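Peptidoglycan-N-acetylmuramic acid deacetylase PdaA (PDB 1NY1) deacetylates N-acetylmuramic acid residues in the glycan strands of peptidoglycan, leading to muramic delta-lactam in the spore cortex, and is required for germination. Local coordinates at residues 113-124 and 149-159; 183-192 and 214-222. All coordinates share one frame; numbering follows the deposited sequence.

Contact 1. Residues 113-124 and 149-159; sequences ADQIQDELDSVN and YVLKETKRLGY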
loop_
_atom_site.group_PDB
_atom_site.type_symbol
_atom_site.label_atom_id
_atom_site.label_comp_id
_atom_site.label_asym_id
_atom_site.label_seq_id
_atom_site.Cartn_x
_atom_site.Cartn_y
_atom_site.Cartn_z
ATOM N N ALA A 113 -19.220 13.790 -0.502
ATOM C CA ALA A 113 -18.132 14.227 -1.373
ATOM C C ALA A 113 -17.254 15.268 -0.682
ATOM O O ALA A 113 -16.027 15.182 -0.730
ATOM C CB ALA A 113 -18.694 14.792 -2.670
ATOM N N ASP A 114 -17.880 16.249 -0.033
ATOM C CA ASP A 114 -17.123 17.287 0.662
ATOM C C ASP A 114 -16.263 16.694 1.771
ATOM O O ASP A 114 -15.105 17.080 1.947
ATOM C CB ASP A 114 -18.058 18.347 1.256
ATOM C CG ASP A 114 -18.823 19.109 0.193
ATOM O OD1 ASP A 114 -18.307 19.225 -0.942
ATOM O OD2 ASP A 114 -19.932 19.611 0.494
ATOM N N GLN A 115 -16.831 15.756 2.520
ATOM C CA GLN A 115 -16.105 15.115 3.610
ATOM C C GLN A 115 -14.917 14.315 3.091
ATOM O O GLN A 115 -13.834 14.341 3.679
ATOM C CB GLN A 115 -17.049 14.209 4.399
ATOM C CG GLN A 115 -17.965 14.980 5.328
ATOM C CD GLN A 115 -19.016 14.107 5.970
ATOM O OE1 GLN A 115 -19.531 14.429 7.039
ATOM N NE2 GLN A 115 -19.356 13.004 5.314
ATOM N N ILE A 116 -15.129 13.605 1.989
ATOM C CA ILE A 116 -14.073 12.809 1.379
ATOM C C ILE A 116 -12.929 13.723 0.941
ATOM O O ILE A 116 -11.757 13.423 1.171
ATOM C CB ILE A 116 -14.601 12.027 0.151
ATOM C CG1 ILE A 116 -15.606 10.968 0.609
ATOM C CG2 ILE A 116 -13.436 11.383 -0.606
ATOM C CD1 ILE A 116 -16.173 10.120 -0.511
ATOM N N GLN A 117 -13.273 14.844 0.314
ATOM C CA GLN A 117 -12.259 15.788 -0.145
ATOM C C GLN A 117 -11.389 16.265 1.014
ATOM O O GLN A 117 -10.168 16.366 0.885
ATOM C CB GLN A 117 -12.912 16.998 -0.822
ATOM C CG GLN A 117 -11.912 18.055 -1.281
ATOM C CD GLN A 117 -12.584 19.268 -1.898
ATOM O OE1 GLN A 117 -13.423 19.915 -1.268
ATOM N NE2 GLN A 117 -12.211 19.587 -3.131
ATOM N N ASP A 118 -12.027 16.562 2.144
ATOM C CA ASP A 118 -11.318 17.032 3.330
ATOM C C ASP A 118 -10.472 15.926 3.955
ATOM O O ASP A 118 -9.340 16.162 4.379
ATOM C CB ASP A 118 -12.312 17.544 4.373
ATOM C CG ASP A 118 -11.624 18.083 5.607
ATOM O OD1 ASP A 118 -10.990 19.157 5.517
ATOM O OD2 ASP A 118 -11.701 17.430 6.671
ATOM N N GLU A 119 -11.036 14.725 4.023
ATOM C CA GLU A 119 -10.339 13.581 4.597
ATOM C C GLU A 119 -9.031 13.311 3.867
ATOM O O GLU A 119 -8.037 12.932 4.485
ATOM C CB GLU A 119 -11.214 12.326 4.522
ATOM C CG GLU A 119 -12.207 12.144 5.666
ATOM C CD GLU A 119 -11.528 11.964 7.011
ATOM O OE1 GLU A 119 -10.470 11.304 7.072
ATOM O OE2 GLU A 119 -12.060 12.472 8.020
ATOM N N LEU A 120 -9.032 13.503 2.552
ATOM C CA LEU A 120 -7.833 13.254 1.764
ATOM C C LEU A 120 -6.897 14.455 1.696
ATOM O O LEU A 120 -5.692 14.318 1.915
ATOM C CB LEU A 120 -8.216 12.805 0.351
ATOM C CG LEU A 120 -9.128 11.576 0.269
ATOM C CD1 LEU A 120 -9.331 11.177 -1.185
ATOM C CD2 LEU A 120 -8.514 10.427 1.049
ATOM N N ASP A 121 -7.436 15.637 1.409
ATOM C CA ASP A 121 -6.586 16.812 1.313
ATOM C C ASP A 121 -5.836 17.097 2.604
ATOM O O ASP A 121 -4.677 17.507 2.571
ATOM C CB ASP A 121 -7.385 18.054 0.935
ATOM C CG ASP A 121 -6.513 19.297 0.886
ATOM O OD1 ASP A 121 -5.602 19.351 0.033
ATOM O OD2 ASP A 121 -6.724 20.212 1.706
ATOM N N SER A 122 -6.497 16.883 3.736
ATOM C CA SER A 122 -5.876 17.140 5.027
ATOM C C SER A 122 -4.572 16.361 5.209
ATOM O O SER A 122 -3.622 16.868 5.808
ATOM C CB SER A 122 -6.857 16.829 6.164
ATOM O OG SER A 122 -7.333 15.493 6.102
ATOM N N VAL A 123 -4.513 15.140 4.689
ATOM C CA VAL A 123 -3.293 14.344 4.810
ATOM C C VAL A 123 -2.173 14.990 3.994
ATOM O O VAL A 123 -1.071 15.195 4.498
ATOM C CB VAL A 123 -3.511 12.886 4.330
ATOM C CG1 VAL A 123 -2.191 12.112 4.383
ATOM C CG2 VAL A 123 -4.541 12.203 5.215
ATOM N N ASN A 124 -2.468 15.324 2.740
ATOM C CA ASN A 124 -1.480 15.954 1.864
ATOM C C ASN A 124 -1.021 17.284 2.454
ATOM O O ASN A 124 0.165 17.619 2.409
ATOM C CB ASN A 124 -2.078 16.183 0.474
ATOM C CG ASN A 124 -2.361 14.888 -0.255
ATOM O OD1 ASN A 124 -3.168 14.848 -1.185
ATOM N ND2 ASN A 124 -1.689 13.817 0.157
ATOM N N TYR A 149 -19.289 4.443 -5.726
ATOM C CA TYR A 149 -19.395 5.853 -5.359
ATOM C C TYR A 149 -18.052 6.397 -4.867
ATOM O O TYR A 149 -17.647 7.497 -5.242
ATOM C CB TYR A 149 -20.447 6.035 -4.262
ATOM C CG TYR A 149 -20.287 7.305 -3.447
ATOM C CD1 TYR A 149 -20.573 8.556 -3.992
ATOM C CD2 TYR A 149 -19.826 7.253 -2.133
ATOM C CE1 TYR A 149 -20.402 9.724 -3.244
ATOM C CE2 TYR A 149 -19.651 8.409 -1.381
ATOM C CZ TYR A 149 -19.939 9.640 -1.940
ATOM O OH TYR A 149 -19.764 10.780 -1.191
ATOM N N VAL A 150 -17.377 5.626 -4.019
ATOM C CA VAL A 150 -16.084 6.029 -3.475
ATOM C C VAL A 150 -15.026 6.083 -4.573
ATOM O O VAL A 150 -14.192 6.989 -4.598
ATOM C CB VAL A 150 -15.601 5.049 -2.379
ATOM C CG1 VAL A 150 -14.195 5.428 -1.920
ATOM C CG2 VAL A 150 -16.562 5.079 -1.197
ATOM N N LEU A 151 -15.058 5.104 -5.474
ATOM C CA LEU A 151 -14.099 5.053 -6.572
ATOM C C LEU A 151 -14.326 6.206 -7.541
ATOM O O LEU A 151 -13.376 6.823 -8.020
ATOM C CB LEU A 151 -14.210 3.724 -7.324
ATOM C CG LEU A 151 -13.676 2.478 -6.622
ATOM C CD1 LEU A 151 -13.872 1.264 -7.518
ATOM C CD2 LEU A 151 -12.196 2.670 -6.299
ATOM N N LYS A 152 -15.594 6.492 -7.823
ATOM C CA LYS A 152 -15.948 7.568 -8.735
ATOM C C LYS A 152 -15.528 8.922 -8.174
ATOM O O LYS A 152 -14.918 9.734 -8.870
ATOM C CB LYS A 152 -17.456 7.556 -8.988
ATOM C CG LYS A 152 -17.920 8.571 -10.011
ATOM C CD LYS A 152 -19.437 8.685 -10.017
ATOM C CE LYS A 152 -19.905 9.729 -11.018
ATOM N NZ LYS A 152 -19.572 9.334 -12.417
ATOM N N GLU A 153 -15.854 9.163 -6.908
ATOM C CA GLU A 153 -15.515 10.423 -6.262
ATOM C C GLU A 153 -14.023 10.656 -6.086
ATOM O O GLU A 153 -13.528 11.751 -6.358
ATOM C CB GLU A 153 -16.201 10.524 -4.899
ATOM C CG GLU A 153 -17.472 11.332 -4.939
ATOM C CD GLU A 153 -17.229 12.721 -5.497
ATOM O OE1 GLU A 153 -16.457 13.487 -4.882
ATOM O OE2 GLU A 153 -17.800 13.041 -6.559
ATOM N N THR A 154 -13.308 9.636 -5.618
ATOM C CA THR A 154 -11.875 9.772 -5.408
ATOM C C THR A 154 -11.158 9.994 -6.739
ATOM O O THR A 154 -10.213 10.775 -6.809
ATOM C CB THR A 154 -11.294 8.535 -4.668
ATOM O OG1 THR A 154 -11.615 7.334 -5.383
ATOM C CG2 THR A 154 -11.869 8.452 -3.257
ATOM N N LYS A 155 -11.626 9.326 -7.789
ATOM C CA LYS A 155 -11.044 9.477 -9.117
ATOM C C LYS A 155 -11.304 10.896 -9.612
ATOM O O LYS A 155 -10.465 11.497 -10.286
ATOM C CB LYS A 155 -11.661 8.472 -10.097
ATOM C CG LYS A 155 -11.183 8.634 -11.532
ATOM C CD LYS A 155 -11.921 7.712 -12.494
ATOM C CE LYS A 155 -11.469 7.961 -13.928
ATOM N NZ LYS A 155 -12.183 7.120 -14.923
ATOM N N ARG A 156 -12.473 11.432 -9.275
ATOM C CA ARG A 156 -12.817 12.786 -9.691
ATOM C C ARG A 156 -11.857 13.761 -9.021
ATOM O O ARG A 156 -11.542 14.813 -9.574
ATOM C CB ARG A 156 -14.256 13.126 -9.293
ATOM C CG ARG A 156 -14.758 14.432 -9.895
ATOM C CD ARG A 156 -16.203 14.717 -9.512
ATOM N NE ARG A 156 -16.329 15.730 -8.465
ATOM C CZ ARG A 156 -15.866 15.606 -7.225
ATOM N NH1 ARG A 156 -15.228 14.506 -6.849
ATOM N NH2 ARG A 156 -16.052 16.584 -6.349
ATOM N N LEU A 157 -11.391 13.390 -7.831
ATOM C CA LEU A 157 -10.457 14.204 -7.067
ATOM C C LEU A 157 -9.014 13.990 -7.518
ATOM O O LEU A 157 -8.082 14.536 -6.924
ATOM C CB LEU A 157 -10.581 13.884 -5.576
ATOM C CG LEU A 157 -11.928 14.229 -4.934
ATOM C CD1 LEU A 157 -11.920 13.813 -3.475
ATOM C CD2 LEU A 157 -12.182 15.720 -5.061
ATOM N N GLY A 158 -8.839 13.184 -8.562
ATOM C CA GLY A 158 -7.515 12.918 -9.093
ATOM C C GLY A 158 -6.757 11.795 -8.415
ATOM O O GLY A 158 -5.555 11.634 -8.634
ATOM N N TYR A 159 -7.450 11.008 -7.602
ATOM C CA TYR A 159 -6.806 9.908 -6.898
ATOM C C TYR A 159 -6.841 8.576 -7.618
ATOM O O TYR A 159 -7.841 8.192 -8.229
ATOM C CB TYR A 159 -7.420 9.735 -5.507
ATOM C CG TYR A 159 -6.897 10.716 -4.492
ATOM C CD1 TYR A 159 -5.696 10.473 -3.818
ATOM C CD2 TYR A 159 -7.582 11.900 -4.219
ATOM C CE1 TYR A 159 -5.193 11.385 -2.898
ATOM C CE2 TYR A 159 -7.080 12.822 -3.300
ATOM C CZ TYR A 159 -5.890 12.560 -2.646
ATOM O OH TYR A 159 -5.386 13.469 -1.740
#
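Leu120 and Tyr159 lie alongside each other with their side chains pointing opposite ways, and the leucine lays its CD1 methyl over one face of the phenol ring. The methyl stands 3.8 Å from the centroid of the Tyr159 ring, displaced toward the CE2 side, a CH-pi contact. The same ring is held at its far end: Tyr159 OH donates a hydrogen bond of 2.7 Å to Asn124 OD1. Amide and ring planes are only 20° apart, yet the hydroxyl reaches the oxygen from above the carbonyl plane, 36° out of it. With CG of Asn124 anti to its carbonyl carbon and beside the backbone N, the amide extends to meet a ring coming from the opposite direction. Asn100, on strand 97-100, adds a weak bond to the same hydroxyl.

One turn back along helix 113-124, Ile116 divides its branches between two partners. Its CG2 meets Leu157 CD1 at 4.1 Å, while its CD1 reaches the Tyr149 ring obliquely, 4.0 Å from CE2. Leu157 CD1 also rests on the backbone at Gln117 CA, 3.9 Å away. The hydroxyl of Tyr149 lies close to Ala113 but bonds to the carbonyl of Lys111, just before the helix. Beside it the Glu153 chain, bent at chi2, brings OE1 to 3.4 Å from Ala113 CB; that oxygen also forms a salt bridge with Arg156 at the exposed margin.

The axes of the two segments approach to 10.4 Å and cross at -59°, with contacts spread from Ala113 to Asn124. A Schellman motif at Gly158 ends helix 148-156 and turns the chain toward strand 160-161, delivering Tyr159 to the interface. Leu139 of strand 138-139 backs Leu120, Thr154 and Tyr159, an arrangement of helix-helix packing beside a short parallel strand pair within the NodB homology domain.

Contact 2. Residues 183-192 and 214-222; sequences YDHMIKQAHP and TDLKKQGYT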
loop_
_atom_site.group_PDB
_atom_site.type_symbol
_atom_site.label_atom_id
_atom_site.label_comp_id
_atom_site.label_asym_id
_atom_site.label_seq_id
_atom_site.Cartn_x
_atom_site.Cartn_y
_atom_site.Cartn_z
ATOM N N TYR A 183 8.054 -13.871 6.956
ATOM C CA TYR A 183 8.950 -14.249 5.876
ATOM C C TYR A 183 8.317 -15.342 5.014
ATOM O O TYR A 183 8.253 -15.217 3.793
ATOM C CB TYR A 183 10.285 -14.726 6.450
ATOM C CG TYR A 183 11.188 -15.385 5.437
ATOM C CD1 TYR A 183 11.141 -16.765 5.230
ATOM C CD2 TYR A 183 12.069 -14.630 4.663
ATOM C CE1 TYR A 183 11.950 -17.377 4.279
ATOM C CE2 TYR A 183 12.880 -15.234 3.704
ATOM C CZ TYR A 183 12.817 -16.603 3.519
ATOM O OH TYR A 183 13.619 -17.203 2.574
ATOM N N ASP A 184 7.841 -16.407 5.649
ATOM C CA ASP A 184 7.228 -17.502 4.905
ATOM C C ASP A 184 6.076 -17.049 4.019
ATOM O O ASP A 184 5.904 -17.561 2.911
ATOM C CB ASP A 184 6.754 -18.605 5.853
ATOM C CG ASP A 184 7.901 -19.436 6.395
ATOM O OD1 ASP A 184 9.001 -19.382 5.797
ATOM O OD2 ASP A 184 7.702 -20.156 7.402
ATOM N N HIS A 185 5.279 -16.098 4.499
ATOM C CA HIS A 185 4.169 -15.598 3.697
ATOM C C HIS A 185 4.625 -14.791 2.491
ATOM O O HIS A 185 4.066 -14.930 1.409
ATOM C CB HIS A 185 3.216 -14.754 4.553
ATOM C CG HIS A 185 2.079 -15.539 5.127
ATOM N ND1 HIS A 185 1.883 -15.686 6.482
ATOM C CD2 HIS A 185 1.092 -16.243 4.525
ATOM C CE1 HIS A 185 0.824 -16.449 6.689
ATOM N NE2 HIS A 185 0.327 -16.799 5.518
HETATM N N MSE A 186 5.639 -13.954 2.674
HETATM C CA MSE A 186 6.137 -13.135 1.579
HETATM C C MSE A 186 6.789 -13.964 0.485
HETATM O O MSE A 186 6.758 -13.587 -0.684
HETATM C CB MSE A 186 7.115 -12.095 2.105
HETATM C CG MSE A 186 6.439 -11.027 2.947
HETATM SE SE MSE A 186 7.610 -9.574 3.413
HETATM C CE MSE A 186 8.328 -10.240 5.067
ATOM N N ILE A 187 7.354 -15.103 0.865
ATOM C CA ILE A 187 7.993 -15.985 -0.096
ATOM C C ILE A 187 6.943 -16.852 -0.790
ATOM O O ILE A 187 6.921 -16.955 -2.017
ATOM C CB ILE A 187 9.031 -16.899 0.595
ATOM C CG1 ILE A 187 10.162 -16.051 1.193
ATOM C CG2 ILE A 187 9.550 -17.942 -0.395
ATOM C CD1 ILE A 187 10.964 -15.236 0.181
ATOM N N LYS A 188 6.061 -17.460 -0.003
ATOM C CA LYS A 188 5.032 -18.335 -0.552
ATOM C C LYS A 188 4.009 -17.635 -1.439
ATOM O O LYS A 188 3.607 -18.179 -2.467
ATOM C CB LYS A 188 4.312 -19.076 0.581
ATOM C CG LYS A 188 3.245 -20.065 0.105
ATOM C CD LYS A 188 3.006 -21.176 1.126
ATOM C CE LYS A 188 2.543 -20.628 2.466
ATOM N NZ LYS A 188 2.558 -21.662 3.542
ATOM N N GLN A 189 3.589 -16.431 -1.059
ATOM C CA GLN A 189 2.595 -15.713 -1.852
ATOM C C GLN A 189 3.160 -14.924 -3.021
ATOM O O GLN A 189 2.405 -14.362 -3.807
ATOM C CB GLN A 189 1.775 -14.780 -0.949
ATOM C CG GLN A 189 0.927 -15.538 0.063
ATOM C CD GLN A 189 -0.016 -14.643 0.843
ATOM O OE1 GLN A 189 -0.753 -13.847 0.263
ATOM N NE2 GLN A 189 -0.017 -14.789 2.161
ATOM N N ALA A 190 4.482 -14.886 -3.143
ATOM C CA ALA A 190 5.112 -14.135 -4.223
ATOM C C ALA A 190 4.638 -14.549 -5.606
ATOM O O ALA A 190 4.422 -15.728 -5.883
ATOM C CB ALA A 190 6.626 -14.264 -4.137
ATOM N N HIS A 191 4.458 -13.557 -6.468
ATOM C CA HIS A 191 4.048 -13.806 -7.833
ATOM C C HIS A 191 4.363 -12.608 -8.713
ATOM O O HIS A 191 4.560 -11.487 -8.228
ATOM C CB HIS A 191 2.553 -14.149 -7.912
ATOM C CG HIS A 191 1.655 -13.175 -7.211
ATOM N ND1 HIS A 191 1.147 -12.048 -7.821
ATOM C CD2 HIS A 191 1.151 -13.179 -5.955
ATOM C CE1 HIS A 191 0.368 -11.401 -6.972
ATOM N NE2 HIS A 191 0.353 -12.067 -5.831
ATOM N N PRO A 192 4.458 -12.841 -10.025
ATOM C CA PRO A 192 4.750 -11.772 -10.979
ATOM C C PRO A 192 3.706 -10.661 -10.867
ATOM O O PRO A 192 2.501 -10.922 -10.863
ATOM C CB PRO A 192 4.694 -12.498 -12.317
ATOM C CG PRO A 192 5.254 -13.841 -11.969
ATOM C CD PRO A 192 4.539 -14.162 -10.676
ATOM N N THR A 214 16.072 -10.134 0.091
ATOM C CA THR A 214 17.301 -10.821 -0.271
ATOM C C THR A 214 16.991 -12.092 -1.065
ATOM O O THR A 214 17.471 -12.259 -2.185
ATOM C CB THR A 214 18.130 -11.191 0.976
ATOM O OG1 THR A 214 18.447 -10.003 1.708
ATOM C CG2 THR A 214 19.428 -11.881 0.568
ATOM N N ASP A 215 16.172 -12.976 -0.503
ATOM C CA ASP A 215 15.838 -14.227 -1.182
ATOM C C ASP A 215 15.001 -14.073 -2.450
ATOM O O ASP A 215 15.164 -14.845 -3.399
ATOM C CB ASP A 215 15.148 -15.192 -0.217
ATOM C CG ASP A 215 16.073 -15.664 0.886
ATOM O OD1 ASP A 215 17.228 -16.046 0.578
ATOM O OD2 ASP A 215 15.649 -15.661 2.063
ATOM N N LEU A 216 14.100 -13.093 -2.475
ATOM C CA LEU A 216 13.279 -12.881 -3.662
ATOM C C LEU A 216 14.152 -12.364 -4.803
ATOM O O LEU A 216 13.959 -12.737 -5.963
ATOM C CB LEU A 216 12.131 -11.907 -3.353
ATOM C CG LEU A 216 10.975 -12.556 -2.582
ATOM C CD1 LEU A 216 10.017 -11.496 -2.055
ATOM C CD2 LEU A 216 10.242 -13.523 -3.500
ATOM N N LYS A 217 15.123 -11.514 -4.478
ATOM C CA LYS A 217 16.021 -10.992 -5.501
ATOM C C LYS A 217 16.828 -12.147 -6.090
ATOM O O LYS A 217 17.001 -12.236 -7.308
ATOM C CB LYS A 217 16.984 -9.956 -4.918
ATOM C CG LYS A 217 16.410 -8.549 -4.816
ATOM C CD LYS A 217 17.496 -7.562 -4.445
ATOM C CE LYS A 217 16.991 -6.135 -4.463
ATOM N NZ LYS A 217 18.077 -5.154 -4.146
ATOM N N LYS A 218 17.322 -13.028 -5.222
ATOM C CA LYS A 218 18.104 -14.170 -5.681
ATOM C C LYS A 218 17.291 -15.034 -6.646
ATOM O O LYS A 218 17.837 -15.590 -7.602
ATOM C CB LYS A 218 18.579 -15.012 -4.490
ATOM C CG LYS A 218 19.470 -16.177 -4.903
ATOM C CD LYS A 218 20.023 -16.943 -3.709
ATOM C CE LYS A 218 20.948 -18.066 -4.173
ATOM N NZ LYS A 218 21.517 -18.833 -3.032
ATOM N N GLN A 219 15.988 -15.145 -6.396
ATOM C CA GLN A 219 15.102 -15.928 -7.255
ATOM C C GLN A 219 14.934 -15.289 -8.627
ATOM O O GLN A 219 14.479 -15.937 -9.568
ATOM C CB GLN A 219 13.717 -16.074 -6.625
ATOM C CG GLN A 219 13.643 -17.020 -5.451
ATOM C CD GLN A 219 12.225 -17.149 -4.923
ATOM O OE1 GLN A 219 11.280 -17.332 -5.694
ATOM N NE2 GLN A 219 12.071 -17.062 -3.606
ATOM N N GLY A 220 15.275 -14.009 -8.735
ATOM C CA GLY A 220 15.145 -13.331 -10.012
ATOM C C GLY A 220 14.087 -12.245 -10.039
ATOM O O GLY A 220 13.725 -11.757 -11.111
ATOM N N TYR A 221 13.580 -11.870 -8.867
ATOM C CA TYR A 221 12.568 -10.820 -8.761
ATOM C C TYR A 221 13.217 -9.449 -8.678
ATOM O O TYR A 221 14.305 -9.292 -8.117
ATOM C CB TYR A 221 11.704 -11.008 -7.504
ATOM C CG TYR A 221 10.536 -11.952 -7.665
ATOM C CD1 TYR A 221 9.358 -11.538 -8.279
ATOM C CD2 TYR A 221 10.613 -13.265 -7.203
ATOM C CE1 TYR A 221 8.281 -12.412 -8.431
ATOM C CE2 TYR A 221 9.543 -14.146 -7.352
ATOM C CZ TYR A 221 8.383 -13.713 -7.967
ATOM O OH TYR A 221 7.334 -14.588 -8.135
ATOM N N THR A 222 12.530 -8.463 -9.242
ATOM C CA THR A 222 12.971 -7.072 -9.224
ATOM C C THR A 222 11.865 -6.305 -8.500
ATOM O O THR A 222 10.684 -6.573 -8.717
ATOM C CB THR A 222 13.121 -6.502 -10.656
ATOM O OG1 THR A 222 14.259 -7.098 -11.292
ATOM C CG2 THR A 222 13.302 -4.987 -10.621
HETATM O O HOH W 1 8.930 -17.489 -3.804
#
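Helices 183-188 and 214-219 run side by side in nearly the same direction, their axes 10.6 Å apart and inclined by 21°, with Ile187 facing Leu216. Beyond them both chains continue as loops that keep in touch through Ala190, His191, Pro192 and Tyr221. At one end of the interface Tyr183 OH donates a 2.6 Å hydrogen bond to Asp215 OD2. The phenol and carboxylate are turned 78° against each other, and the hydroxyl arrives from above the carboxylate plane. Tyr183 reaches across because its CG is anti to the backbone N (chi1 169°), while Ile187 CG1 of the following turn packs on one face of its ring. With an alanine at Tyr183, Asp215 would probably lose this donor, and the side of Ile187 that packs on the ring would lose its cover.

These helices precede strands 194-198 and 222-224, which both pair in parallel with strand 44-51, so they pack side by side on the outside of the sheet of a (beta/alpha)-barrel-like NodB fold. Toward that sheet Leu216 fits between two neighbours: its CG lies 3.8 Å from Ile187 CD1 and its CD2 3.7 Å from Ala190 CB. Tyr196 and Ile45 line its strand side. A Schellman motif at Gly220 ends the second helix and leads into Tyr221, whose hydroxyl comes within 3.4 Å of His191 CA. Lys43 makes a cation-pi contact with the Tyr221 ring. Nearer the surface, water 1 bridges the helices, donating to Ile187 O at 2.7 Å and to Gln219 OE1 at 3.0 Å.

Overall arrangement
Contacts 1 and 2 lie on opposite sides of the chain's centre, about 34 Å apart between centres, and share no helix or strand. Each is partly buried, with a hydrophobic middle and polar margins, and in each a glycine Schellman motif sends a tyrosine into the interface. In contact 1 the helices cross steeply beside the short strand pair 138-139 and 160-161; in contact 2 they run almost parallel outside the main sheet. Their polar chemistry differs too: contact 1 uses a neutral tyrosine-asparagine bond, backed by Asn100, whereas contact 2 pairs a tyrosine with a carboxylate and adds a water bridge.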